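Local coordinates for protein chitinase (PDB 5DHE) that hydrolyses chitin through dual catalytic domains and, with the domain of this structure, probably binds the insoluble polysaccharide, at residues 13-16 and 17-21. Numbering follows the deposited sequence.
Sequences IQDW and GSTEY
Gln14 O takes the backbone N-H of Glu20, N to O 2.8 Å and nearly straight at 165°, and also meets the CA-H of Thr19, with CA 3.3 Å from the oxygen. Nearer the turn, Ser18 O accepts the N-H of Trp16, N to O 2.9 Å. In one of the two conformers of Trp16 the indole lies over this same oxygen, which sits 3.5 Å from the ring plane beneath its centre. With CG lodged between its own N and carbonyl carbon (chi1 63°), that indole folds back across the turn, and its CZ3 reaches Glu20 CB at 3.7 Å. Gly17 N is held by Asp15 OD1 at 3.2 Å; Asp15 OD2 is hydrogen-bonded to Ser82 OG. These bonds close a tight beta hairpin in this chitin-binding domain, which falls in the cellulose-binding-domain family: strand 9-15 is an edge strand of the four-stranded antiparallel sheet, with 18-26 next to it. The side chains of Gln14 and Glu20 run alongside each other. On the other face Ile13 sets CG2 3.6 Å from Tyr21 CD2, oblique to the phenol ring. That ring stacks on Phe77, its OH is hydrogen-bonded to Val85 N, and Thr19 OG1 is hydrogen-bonded to Gly81 O and Glu83 N.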
ATOM      1  N   ILE A  13      -4.990  -4.380   9.990  1.00  8.42           N
ATOM      2  CA  ILE A  13      -4.200  -3.433  10.763  1.00  8.53           C
ATOM      3  C   ILE A  13      -4.183  -3.744  12.259  1.00 13.94           C
ATOM      4  O   ILE A  13      -5.152  -4.270  12.807  1.00 13.87           O
ATOM      5  CB  ILE A  13      -4.702  -1.991  10.520  1.00 13.58           C
ATOM      6  CG1 ILE A  13      -5.966  -1.710  11.322  1.00 16.05           C
ATOM      7  CG2 ILE A  13      -5.025  -1.801   9.032  1.00 13.68           C
ATOM      8  CD1 ILE A  13      -6.378  -0.242  11.281  1.00 21.25           C
ATOM      9  N   GLN A  14      -3.054  -3.446  12.894  1.00 12.48           N
ATOM     10  CA  GLN A  14      -2.857  -3.667  14.325  1.00 16.20           C
ATOM     11  C   GLN A  14      -2.291  -2.371  14.875  1.00 14.32           C
ATOM     12  O   GLN A  14      -1.241  -1.923  14.418  1.00 13.28           O
ATOM     13  CB  GLN A  14      -1.824  -4.774  14.580  1.00 17.87           C
ATOM     14  CG  GLN A  14      -2.220  -6.174  14.119  1.00 25.65           C
ATOM     15  CD  GLN A  14      -1.284  -7.249  14.658  1.00 29.04           C
ATOM     16  OE1 GLN A  14      -0.157  -7.423  14.176  1.00 30.33           O
ATOM     17  NE2 GLN A  14      -1.746  -7.968  15.673  1.00 26.20           N
ATOM     18  N   ASP A  15      -2.967  -1.795  15.863  1.00 16.70           N
ATOM     19  CA  ASP A  15      -2.514  -0.546  16.465  1.00 16.04           C
ATOM     20  C   ASP A  15      -2.146  -0.758  17.911  1.00 17.19           C
ATOM     21  O   ASP A  15      -2.908  -1.128  18.801  1.00 18.16           O
ATOM     22  CB  ASP A  15      -3.617   0.508  16.323  1.00 13.67           C
ATOM     23  CG  ASP A  15      -3.314   1.814  17.053  1.00 15.33           C
ATOM     24  OD1 ASP A  15      -2.194   2.011  17.574  1.00 15.51           O
ATOM     25  OD2 ASP A  15      -4.235   2.653  17.094  1.00 19.64           O
ATOM     26  N   TRP A  16      -0.609  -0.483  18.246  0.50 10.72           N
ATOM     27  CA  TRP A  16      -0.144  -0.692  19.616  0.50 12.69           C
ATOM     28  C   TRP A  16       0.607   0.557  20.051  0.50 14.23           C
ATOM     29  O   TRP A  16       1.377   0.512  21.006  0.50 15.47           O
ATOM     30  CB  TRP A  16       0.789  -1.898  19.621  0.50 12.73           C
ATOM     31  CG  TRP A  16       2.032  -1.691  18.780  0.50 13.97           C
ATOM     32  CD1 TRP A  16       3.080  -0.859  19.059  0.50 11.95           C
ATOM     33  CD2 TRP A  16       2.348  -2.323  17.536  0.50 12.94           C
ATOM     34  NE1 TRP A  16       4.026  -0.932  18.071  0.50 14.57           N
ATOM     35  CE2 TRP A  16       3.604  -1.824  17.121  0.50 15.49           C
ATOM     36  CE3 TRP A  16       1.694  -3.262  16.730  0.50 13.19           C
ATOM     37  CZ2 TRP A  16       4.219  -2.235  15.935  0.50 13.75           C
ATOM     38  CZ3 TRP A  16       2.304  -3.670  15.553  0.50 14.94           C
ATOM     39  CH2 TRP A  16       3.557  -3.156  15.165  0.50 16.07           C
ATOM     40  N   GLY A  17       0.383   1.665  19.357  1.00 13.49           N
ATOM     41  CA  GLY A  17       1.098   2.900  19.662  1.00 15.16           C
ATOM     42  C   GLY A  17       1.580   3.387  18.311  1.00 12.85           C
ATOM     43  O   GLY A  17       1.608   4.585  18.002  1.00 12.79           O
ATOM     44  N   SER A  18       2.013   2.410  17.524  1.00 13.40           N
ATOM     45  CA  SER A  18       2.418   2.596  16.139  1.00  9.16           C
ATOM     46  C   SER A  18       1.500   1.583  15.474  1.00 11.66           C
ATOM     47  O   SER A  18       1.023   0.662  16.137  1.00 11.50           O
ATOM     48  CB  SER A  18       3.881   2.253  15.904  1.00 12.73           C
ATOM     49  OG  SER A  18       4.682   3.359  16.285  1.00 13.88           O
ATOM     50  N   THR A  19       1.251   1.735  14.180  1.00  9.34           N
ATOM     51  CA  THR A  19       0.288   0.860  13.523  1.00 10.64           C
ATOM     52  C   THR A  19       0.869   0.047  12.382  1.00 10.20           C
ATOM     53  O   THR A  19       1.554   0.584  11.506  1.00  9.82           O
ATOM     54  CB  THR A  19      -0.911   1.706  13.006  1.00  9.35           C
ATOM     55  OG1 THR A  19      -1.442   2.487  14.087  1.00  9.25           O
ATOM     56  CG2 THR A  19      -2.024   0.810  12.432  1.00  8.70           C
ATOM     57  N   GLU A  20       0.594  -1.255  12.417  1.00  9.14           N
ATOM     58  CA  GLU A  20       1.055  -2.183  11.393  1.00  9.05           C
ATOM     59  C   GLU A  20      -0.023  -2.340  10.344  1.00  8.37           C
ATOM     60  O   GLU A  20      -1.209  -2.440  10.675  1.00  8.39           O
ATOM     61  CB  GLU A  20       1.338  -3.552  12.003  1.00 13.83           C
ATOM     62  CG  GLU A  20       1.524  -4.638  10.974  1.00 18.79           C
ATOM     63  CD  GLU A  20       1.444  -6.024  11.592  1.00 23.02           C
ATOM     64  OE1 GLU A  20       2.055  -6.217  12.663  1.00 24.87           O
ATOM     65  OE2 GLU A  20       0.783  -6.910  11.004  1.00 25.05           O
ATOM     66  N   TYR A  21       0.400  -2.364   9.082  1.00  7.03           N
ATOM     67  CA  TYR A  21      -0.509  -2.532   7.957  1.00  8.73           C
ATOM     68  C   TYR A  21      -0.019  -3.734   7.169  1.00  9.03           C
ATOM     69  O   TYR A  21       1.108  -3.750   6.670  1.00 11.93           O
ATOM     70  CB  TYR A  21      -0.525  -1.279   7.070  1.00  8.74           C
ATOM     71  CG  TYR A  21      -1.123  -0.069   7.752  1.00 10.25           C
ATOM     72  CD1 TYR A  21      -0.366   0.699   8.633  1.00  9.38           C
ATOM     73  CD2 TYR A  21      -2.465   0.257   7.570  1.00 11.37           C
ATOM     74  CE1 TYR A  21      -0.934   1.765   9.322  1.00  7.67           C
ATOM     75  CE2 TYR A  21      -3.053   1.314   8.258  1.00  8.94           C
ATOM     76  CZ  TYR A  21      -2.280   2.062   9.134  1.00  8.24           C
ATOM     77  OH  TYR A  21      -2.857   3.075   9.841  1.00  9.22           O
TER